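Local atomic coordinates of flavin-containing monooxygenase (Allium sativum, PDB entry 6WPU), a protein that uses a bound FAD cofactor to oxygenate sulfur, probably converting S-allyl-L-cysteine to its sulfoxide, the precursor of allicin in garlic. Residues R39-R43 / E44-T48; L346-L349 / Q350-I354; E372-E375 / A376-Q380. All blocks are in the same frame, centred on the assembly; numbering follows the deposited sequence.

Contact 1: R39-R43 / E44-T48. With SO4 (sulfate ion), chain C.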
loop_
_atom_site.group_PDB
_atom_site.type_symbol
_atom_site.label_atom_id
_atom_site.label_comp_id
_atom_site.label_asym_id
_atom_site.label_seq_id
_atom_site.Cartn_x
_atom_site.Cartn_y
_atom_site.Cartn_z
ATOM N N ARG A 39 -9.811 -10.304 12.309
ATOM C CA ARG A 39 -11.036 -9.943 13.012
ATOM C C ARG A 39 -12.267 -10.421 12.249
ATOM O O ARG A 39 -13.162 -11.051 12.825
ATOM C CB ARG A 39 -11.094 -8.434 13.232
ATOM C CG ARG A 39 -12.354 -7.973 13.959
ATOM C CD ARG A 39 -12.421 -6.448 13.978
ATOM N NE ARG A 39 -12.940 -5.930 12.714
ATOM C CZ ARG A 39 -13.264 -4.656 12.492
ATOM N NH1 ARG A 39 -13.110 -3.741 13.451
ATOM N NH2 ARG A 39 -13.751 -4.302 11.308
ATOM N N GLU A 40 -12.310 -10.165 10.938
ATOM C CA GLU A 40 -13.511 -10.476 10.167
ATOM C C GLU A 40 -13.719 -11.980 10.024
ATOM O O GLU A 40 -14.860 -12.440 10.003
ATOM C CB GLU A 40 -13.442 -9.801 8.793
ATOM C CG GLU A 40 -13.466 -8.274 8.874
ATOM C CD GLU A 40 -14.735 -7.740 9.548
ATOM O OE1 GLU A 40 -15.839 -8.209 9.193
ATOM O OE2 GLU A 40 -14.629 -6.871 10.442
ATOM N N LEU A 41 -12.635 -12.756 9.919
ATOM C CA LEU A 41 -12.771 -14.206 9.922
ATOM C C LEU A 41 -13.306 -14.696 11.265
ATOM O O LEU A 41 -14.195 -15.552 11.307
ATOM C CB LEU A 41 -11.429 -14.871 9.595
ATOM C CG LEU A 41 -10.943 -14.700 8.151
ATOM C CD1 LEU A 41 -9.470 -15.108 7.983
ATOM C CD2 LEU A 41 -11.826 -15.493 7.220
ATOM N N ARG A 42 -12.778 -14.159 12.372
ATOM C CA ARG A 42 -13.256 -14.565 13.688
ATOM C C ARG A 42 -14.728 -14.213 13.871
ATOM O O ARG A 42 -15.506 -15.018 14.393
ATOM C CB ARG A 42 -12.394 -13.922 14.781
ATOM C CG ARG A 42 -12.738 -14.407 16.213
ATOM C CD ARG A 42 -13.632 -13.413 16.959
ATOM N NE ARG A 42 -13.012 -12.093 17.050
ATOM C CZ ARG A 42 -13.689 -10.958 17.192
ATOM N NH1 ARG A 42 -15.021 -10.985 17.256
ATOM N NH2 ARG A 42 -13.038 -9.792 17.254
ATOM N N ARG A 43 -15.131 -13.018 13.434
ATOM C CA ARG A 43 -16.517 -12.594 13.605
ATOM C C ARG A 43 -17.482 -13.519 12.887
ATOM O O ARG A 43 -18.633 -13.653 13.305
ATOM C CB ARG A 43 -16.710 -11.177 13.083
ATOM C CG ARG A 43 -16.145 -10.117 13.962
ATOM C CD ARG A 43 -16.258 -8.768 13.298
ATOM N NE ARG A 43 -16.131 -7.722 14.294
ATOM C CZ ARG A 43 -16.097 -6.426 14.030
ATOM N NH1 ARG A 43 -16.159 -5.988 12.777
ATOM N NH2 ARG A 43 -15.990 -5.570 15.034
ATOM N N GLU A 44 -17.048 -14.132 11.796
ATOM C CA GLU A 44 -17.897 -15.010 11.011
ATOM C C GLU A 44 -17.822 -16.471 11.465
ATOM O O GLU A 44 -18.454 -17.324 10.842
ATOM C CB GLU A 44 -17.518 -14.862 9.531
ATOM C CG GLU A 44 -18.482 -15.426 8.512
ATOM C CD GLU A 44 -19.833 -14.730 8.476
ATOM O OE1 GLU A 44 -20.001 -13.654 9.098
ATOM O OE2 GLU A 44 -20.731 -15.268 7.803
ATOM N N GLY A 45 -17.083 -16.777 12.541
ATOM C CA GLY A 45 -17.046 -18.119 13.106
ATOM C C GLY A 45 -15.861 -18.975 12.692
ATOM O O GLY A 45 -15.767 -20.125 13.134
ATOM N N HIS A 46 -14.957 -18.458 11.862
ATOM C CA HIS A 46 -13.811 -19.233 11.402
ATOM C C HIS A 46 -12.697 -19.238 12.442
ATOM O O HIS A 46 -12.585 -18.332 13.265
ATOM C CB HIS A 46 -13.268 -18.663 10.089
ATOM C CG HIS A 46 -14.300 -18.570 9.013
ATOM N ND1 HIS A 46 -14.963 -19.675 8.523
ATOM C CD2 HIS A 46 -14.801 -17.504 8.348
ATOM C CE1 HIS A 46 -15.826 -19.295 7.596
ATOM N NE2 HIS A 46 -15.743 -17.981 7.467
ATOM N N THR A 47 -11.868 -20.276 12.396
ATOM C CA THR A 47 -10.609 -20.299 13.127
ATOM C C THR A 47 -9.469 -19.911 12.181
ATOM O O THR A 47 -9.571 -20.046 10.956
ATOM C CB THR A 47 -10.348 -21.676 13.740
ATOM O OG1 THR A 47 -10.259 -22.650 12.696
ATOM C CG2 THR A 47 -11.478 -22.075 14.684
ATOM N N THR A 48 -8.385 -19.398 12.752
ATOM C CA THR A 48 -7.315 -18.828 11.941
ATOM C C THR A 48 -5.977 -19.130 12.582
ATOM O O THR A 48 -5.880 -19.334 13.793
ATOM C CB THR A 48 -7.412 -17.298 11.780
ATOM O OG1 THR A 48 -7.274 -16.677 13.063
ATOM C CG2 THR A 48 -8.732 -16.866 11.150
HETATM S S SO4 C . -16.201 -7.712 18.148
HETATM O O1 SO4 C . -14.866 -8.013 18.666
HETATM O O2 SO4 C . -16.343 -6.277 17.928
HETATM O O3 SO4 C . -16.445 -8.436 16.912
HETATM O O4 SO4 C . -17.186 -8.175 19.120
#
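Leu41, in the last turn of helix 32-43, packs against the chain that follows it, His46 and Thr48. Its carbonyl O accepts His46 N at 3.1 Å, its CD2 meets CD2 of the His46 imidazole at 3.8 Å, the side chains roughly at right angles, and its CD1 touches Thr48 CG2 at 3.7 Å. Gly45 N donates to Arg42 O at 3.0 Å; with the bond from His46 N it completes a Schellman motif, and the positive phi of Gly45 (98°) would press any CB against the preceding carbonyl. The chain then turns into strand 47-52 of the beta-alpha-beta unit that opens this FAD-binding domain. The His46 ring is fixed from outside, NE2 on Ala355 O and ND1 with Arg23 N.

On the helix flank, Arg39 grips Glu40 side-on: NE and NH2 reach OE2 from opposite faces of the carboxylate, NH2 at 2.8 Å. Arg43 NH1 adds a weak bond to the same oxygen while lying over one face of the Arg39 guanidinium. Asp102 salt-bridges both Arg39 and Arg43. A sulfate, probably from the crystallisation liquor, occupies the guanidinium edges of Arg42 and Arg43. Arg43, extended from CG to NE, donates NE to O3 at 2.7 Å and NH2 to O2; Arg42 gives NH1 to O3 and NH2 to O1. Together Glu40, Asp102 and the sulfate probably offset much of the positive charge gathered at this helix end.

Contact 2: L346-L349 / Q350-I354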
loop_
_atom_site.group_PDB
_atom_site.type_symbol
_atom_site.label_atom_id
_atom_site.label_comp_id
_atom_site.label_asym_id
_atom_site.label_seq_id
_atom_site.Cartn_x
_atom_site.Cartn_y
_atom_site.Cartn_z
ATOM N N LEU A 346 -11.229 -0.444 2.867
ATOM C CA LEU A 346 -11.274 -1.368 1.734
ATOM C C LEU A 346 -10.896 -2.794 2.158
ATOM O O LEU A 346 -11.574 -3.762 1.793
ATOM C CB LEU A 346 -10.358 -0.867 0.612
ATOM C CG LEU A 346 -10.387 -1.739 -0.648
ATOM C CD1 LEU A 346 -10.373 -0.892 -1.915
ATOM C CD2 LEU A 346 -9.234 -2.763 -0.656
ATOM N N CYS A 347 -9.794 -2.946 2.905
ATOM C CA CYS A 347 -9.390 -4.269 3.374
ATOM C C CYS A 347 -10.432 -4.850 4.324
ATOM O O CYS A 347 -10.684 -6.060 4.320
ATOM C CB CYS A 347 -8.022 -4.200 4.062
ATOM S SG CYS A 347 -6.617 -3.782 2.951
ATOM N N GLU A 348 -11.043 -3.991 5.139
ATOM C CA GLU A 348 -12.110 -4.419 6.037
ATOM C C GLU A 348 -13.248 -5.052 5.252
ATOM O O GLU A 348 -13.720 -6.151 5.583
ATOM C CB GLU A 348 -12.601 -3.210 6.841
ATOM C CG GLU A 348 -13.694 -3.461 7.901
ATOM C CD GLU A 348 -14.032 -2.165 8.673
ATOM O OE1 GLU A 348 -13.627 -1.066 8.204
ATOM O OE2 GLU A 348 -14.685 -2.237 9.741
ATOM N N LEU A 349 -13.680 -4.386 4.182
ATOM C CA LEU A 349 -14.816 -4.880 3.417
ATOM C C LEU A 349 -14.435 -6.098 2.583
ATOM O O LEU A 349 -15.235 -7.030 2.442
ATOM C CB LEU A 349 -15.373 -3.764 2.549
ATOM C CG LEU A 349 -16.049 -2.655 3.348
ATOM C CD1 LEU A 349 -16.282 -1.426 2.462
ATOM C CD2 LEU A 349 -17.377 -3.154 3.959
ATOM N N GLN A 350 -13.213 -6.124 2.047
ATOM C CA GLN A 350 -12.751 -7.315 1.344
ATOM C C GLN A 350 -12.777 -8.537 2.250
ATOM O O GLN A 350 -13.212 -9.617 1.845
ATOM C CB GLN A 350 -11.341 -7.109 0.807
ATOM C CG GLN A 350 -11.245 -6.202 -0.392
ATOM C CD GLN A 350 -9.837 -6.175 -0.938
ATOM O OE1 GLN A 350 -8.874 -6.244 -0.177
ATOM N NE2 GLN A 350 -9.706 -6.088 -2.260
ATOM N N SER A 351 -12.279 -8.396 3.471
ATOM C CA SER A 351 -12.166 -9.575 4.308
ATOM C C SER A 351 -13.520 -9.941 4.900
ATOM O O SER A 351 -13.783 -11.118 5.157
ATOM C CB SER A 351 -11.110 -9.341 5.389
ATOM O OG SER A 351 -11.419 -8.189 6.148
ATOM N N LYS A 352 -14.399 -8.950 5.068
ATOM C CA LYS A 352 -15.784 -9.224 5.427
ATOM C C LYS A 352 -16.462 -10.061 4.345
ATOM O O LYS A 352 -17.200 -11.007 4.643
ATOM C CB LYS A 352 -16.521 -7.898 5.648
ATOM C CG LYS A 352 -17.774 -7.971 6.502
ATOM C CD LYS A 352 -18.416 -6.582 6.642
ATOM C CE LYS A 352 -17.555 -5.621 7.466
ATOM N NZ LYS A 352 -17.556 -5.985 8.924
ATOM N N TRP A 353 -16.193 -9.742 3.082
ATOM C CA TRP A 353 -16.725 -10.514 1.966
ATOM C C TRP A 353 -16.149 -11.925 1.953
ATOM O O TRP A 353 -16.892 -12.914 1.830
ATOM C CB TRP A 353 -16.401 -9.783 0.665
ATOM C CG TRP A 353 -16.949 -10.392 -0.579
ATOM C CD1 TRP A 353 -18.204 -10.916 -0.765
ATOM C CD2 TRP A 353 -16.263 -10.534 -1.826
ATOM N NE1 TRP A 353 -18.335 -11.383 -2.053
ATOM C CE2 TRP A 353 -17.159 -11.152 -2.729
ATOM C CE3 TRP A 353 -14.973 -10.203 -2.269
ATOM C CZ2 TRP A 353 -16.811 -11.440 -4.049
ATOM C CZ3 TRP A 353 -14.631 -10.485 -3.582
ATOM C CH2 TRP A 353 -15.551 -11.097 -4.458
ATOM N N ILE A 354 -14.823 -12.032 2.089
ATOM C CA ILE A 354 -14.168 -13.337 2.078
ATOM C C ILE A 354 -14.739 -14.228 3.178
ATOM O O ILE A 354 -15.064 -15.397 2.942
ATOM C CB ILE A 354 -12.647 -13.179 2.225
ATOM C CG1 ILE A 354 -12.031 -12.518 0.990
ATOM C CG2 ILE A 354 -11.979 -14.545 2.484
ATOM C CD1 ILE A 354 -10.593 -12.061 1.265
HETATM O O HOH W 1 -16.724 -3.747 10.122
#
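Helix 343-358 runs past the FAD, with the Cys347 side chain about 5 Å from the cofactor, and two of its successive turns meet here. Gln350 N donates to Leu346 O at 2.9 Å, and beside it Gln350 CD rests against Leu346 CD2 at 3.5 Å. With CG anti to its carbonyl carbon (chi1 -74°), the Gln350 chain extends away from the Leu346 carbonyl to where OE1 accepts from Gly336 N and NE2 is hydrogen-bonded to Tyr401 OH. Replacing Gln350 with an alanine would probably leave the Gly336 amide without this acceptor and open a gap beside Leu346 CD2. Ser351 OG sits between the backbone N and the carbonyl carbon (chi1 56°), which brings it 2.9 Å from Cys347 O and 3.1 Å from Glu348 O. A water bridges the next pair, donating to Glu348 OE2 at 2.6 Å and accepting from Lys352 NZ at 2.7 Å; the lysine chain bends at chi3 and chi4 to reach it. Glu348 OE1 accepts from Leu101 N. Both charges also have partners on helix 32-43, Arg39 for Glu348 and Glu40 for Lys352. They are likely to be largely balanced there, though Asp102 brings a like charge close to Glu348.

Contact 3: E372-E375 / A376-Q380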
loop_
_atom_site.group_PDB
_atom_site.type_symbol
_atom_site.label_atom_id
_atom_site.label_comp_id
_atom_site.label_asym_id
_atom_site.label_seq_id
_atom_site.Cartn_x
_atom_site.Cartn_y
_atom_site.Cartn_z
ATOM N N GLU A 372 -14.992 -15.177 -16.679
ATOM C CA GLU A 372 -15.540 -14.275 -17.689
ATOM C C GLU A 372 -15.552 -12.835 -17.196
ATOM O O GLU A 372 -15.322 -11.903 -17.978
ATOM C CB GLU A 372 -16.952 -14.708 -18.080
ATOM C CG GLU A 372 -16.988 -15.995 -18.862
ATOM C CD GLU A 372 -18.398 -16.515 -19.102
ATOM O OE1 GLU A 372 -19.350 -16.049 -18.429
ATOM O OE2 GLU A 372 -18.551 -17.400 -19.972
ATOM N N ASP A 373 -15.810 -12.632 -15.902
ATOM C CA ASP A 373 -15.823 -11.275 -15.367
ATOM C C ASP A 373 -14.437 -10.637 -15.447
ATOM O O ASP A 373 -14.301 -9.470 -15.835
ATOM C CB ASP A 373 -16.336 -11.292 -13.931
ATOM C CG ASP A 373 -16.685 -9.912 -13.425
ATOM O OD1 ASP A 373 -17.611 -9.289 -13.975
ATOM O OD2 ASP A 373 -16.030 -9.443 -12.476
ATOM N N VAL A 374 -13.393 -11.388 -15.091
ATOM C CA VAL A 374 -12.040 -10.855 -15.192
ATOM C C VAL A 374 -11.704 -10.534 -16.639
ATOM O O VAL A 374 -11.108 -9.491 -16.935
ATOM C CB VAL A 374 -11.027 -11.841 -14.594
ATOM C CG1 VAL A 374 -9.624 -11.284 -14.744
ATOM C CG2 VAL A 374 -11.349 -12.106 -13.131
ATOM N N GLU A 375 -12.061 -11.434 -17.559
ATOM C CA GLU A 375 -11.767 -11.212 -18.971
ATOM C C GLU A 375 -12.501 -9.991 -19.496
ATOM O O GLU A 375 -11.948 -9.220 -20.290
ATOM C CB GLU A 375 -12.124 -12.457 -19.786
ATOM C CG GLU A 375 -11.058 -13.549 -19.690
ATOM C CD GLU A 375 -11.554 -14.943 -20.075
ATOM O OE1 GLU A 375 -12.765 -15.109 -20.358
ATOM O OE2 GLU A 375 -10.722 -15.880 -20.083
ATOM N N ALA A 376 -13.749 -9.791 -19.057
ATOM C CA ALA A 376 -14.484 -8.589 -19.443
ATOM C C ALA A 376 -13.779 -7.338 -18.942
ATOM O O ALA A 376 -13.686 -6.332 -19.659
ATOM C CB ALA A 376 -15.910 -8.647 -18.897
ATOM N N TYR A 377 -13.273 -7.383 -17.708
ATOM C CA TYR A 377 -12.554 -6.239 -17.168
ATOM C C TYR A 377 -11.291 -5.956 -17.982
ATOM O O TYR A 377 -11.024 -4.805 -18.333
ATOM C CB TYR A 377 -12.232 -6.479 -15.691
ATOM C CG TYR A 377 -11.490 -5.341 -15.037
ATOM C CD1 TYR A 377 -12.100 -4.113 -14.816
ATOM C CD2 TYR A 377 -10.183 -5.498 -14.632
ATOM C CE1 TYR A 377 -11.410 -3.062 -14.218
ATOM C CE2 TYR A 377 -9.490 -4.462 -14.031
ATOM C CZ TYR A 377 -10.106 -3.249 -13.824
ATOM O OH TYR A 377 -9.384 -2.235 -13.215
ATOM N N TYR A 378 -10.519 -6.999 -18.312
ATOM C CA TYR A 378 -9.293 -6.813 -19.088
ATOM C C TYR A 378 -9.591 -6.200 -20.450
ATOM O O TYR A 378 -8.793 -5.414 -20.977
ATOM C CB TYR A 378 -8.572 -8.149 -19.273
ATOM C CG TYR A 378 -7.908 -8.720 -18.036
ATOM C CD1 TYR A 378 -7.788 -7.976 -16.865
ATOM C CD2 TYR A 378 -7.380 -10.002 -18.054
ATOM C CE1 TYR A 378 -7.157 -8.509 -15.733
ATOM C CE2 TYR A 378 -6.760 -10.542 -16.941
ATOM C CZ TYR A 378 -6.649 -9.796 -15.785
ATOM O OH TYR A 378 -6.021 -10.347 -14.693
ATOM N N LYS A 379 -10.730 -6.562 -21.041
ATOM C CA LYS A 379 -11.079 -6.058 -22.358
ATOM C C LYS A 379 -11.586 -4.625 -22.294
ATOM O O LYS A 379 -11.333 -3.849 -23.226
ATOM C CB LYS A 379 -12.112 -6.973 -23.020
ATOM C CG LYS A 379 -11.481 -8.061 -23.881
ATOM C CD LYS A 379 -12.503 -9.128 -24.260
ATOM C CE LYS A 379 -11.842 -10.342 -24.901
ATOM N NZ LYS A 379 -12.265 -11.610 -24.232
ATOM N N GLN A 380 -12.289 -4.256 -21.217
ATOM C CA GLN A 380 -12.614 -2.850 -20.985
ATOM C C GLN A 380 -11.347 -2.004 -20.890
ATOM O O GLN A 380 -11.249 -0.946 -21.517
ATOM C CB GLN A 380 -13.433 -2.685 -19.713
ATOM C CG GLN A 380 -14.880 -3.059 -19.806
ATOM C CD GLN A 380 -15.506 -3.109 -18.430
ATOM O OE1 GLN A 380 -15.846 -4.180 -17.930
ATOM N NE2 GLN A 380 -15.635 -1.949 -17.794
#
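Val374 and Tyr378, one turn apart on helix 367-383, make the main side-chain contact, a CH-pi interaction. The CG1 methyl sits over one face of the phenol ring, 3.8 Å from its centroid and 23° off the normal. It is displaced toward the hydroxyl end, so that its closest ring atom is CZ at 3.5 Å. The methyl gets there because CG1 is anti to the Val374 backbone N (chi1 178°), and the side chains run side by side. Val374 O lies over a ring face as well, near Tyr378 CG. Pro318 touches both side chains, and Arg315 makes a cation-pi contact with the ring.

Regular i to i+4 backbone hydrogen bonds link the turns: Ala376 N to Glu372 O at 2.8 Å, Tyr377 N to Asp373 O, Tyr378 N to Val374 O at 2.9 Å, and Lys379 N to Glu375 O.

Among the polar groups, Glu375 OE1 and Lys379 NZ stand 5.2 Å apart, too far for a salt bridge, and would probably attract each other only weakly. Glu372 instead pairs with Lys368, and Tyr377 OH bonds to Thr391 O. The apolar and aromatic packing is therefore likely to contribute more between these turns than the separated charges.

In the fold
Contact 2 is the buried member, contact 1 is partly buried and contact 3 lies at the surface. Contacts 1 and 2 belong to different helices, 32-43 and 343-358, but touch directly: Arg39 NH2 to Glu348 OE2 and Glu40 OE1 to Lys352 NZ are salt bridges, both 2.8 Å, joining the beta-alpha-beta unit to a helix far along the chain. Contact 3 sits on the helix following that of contact 2, with about 8 Å between nearest atoms and no touch. Chemistry follows place: a helix end with clustered arginines in contact 1, buried polar groups and water in contact 2, and a valine-tyrosine pair amid exposed charged residues in contact 3.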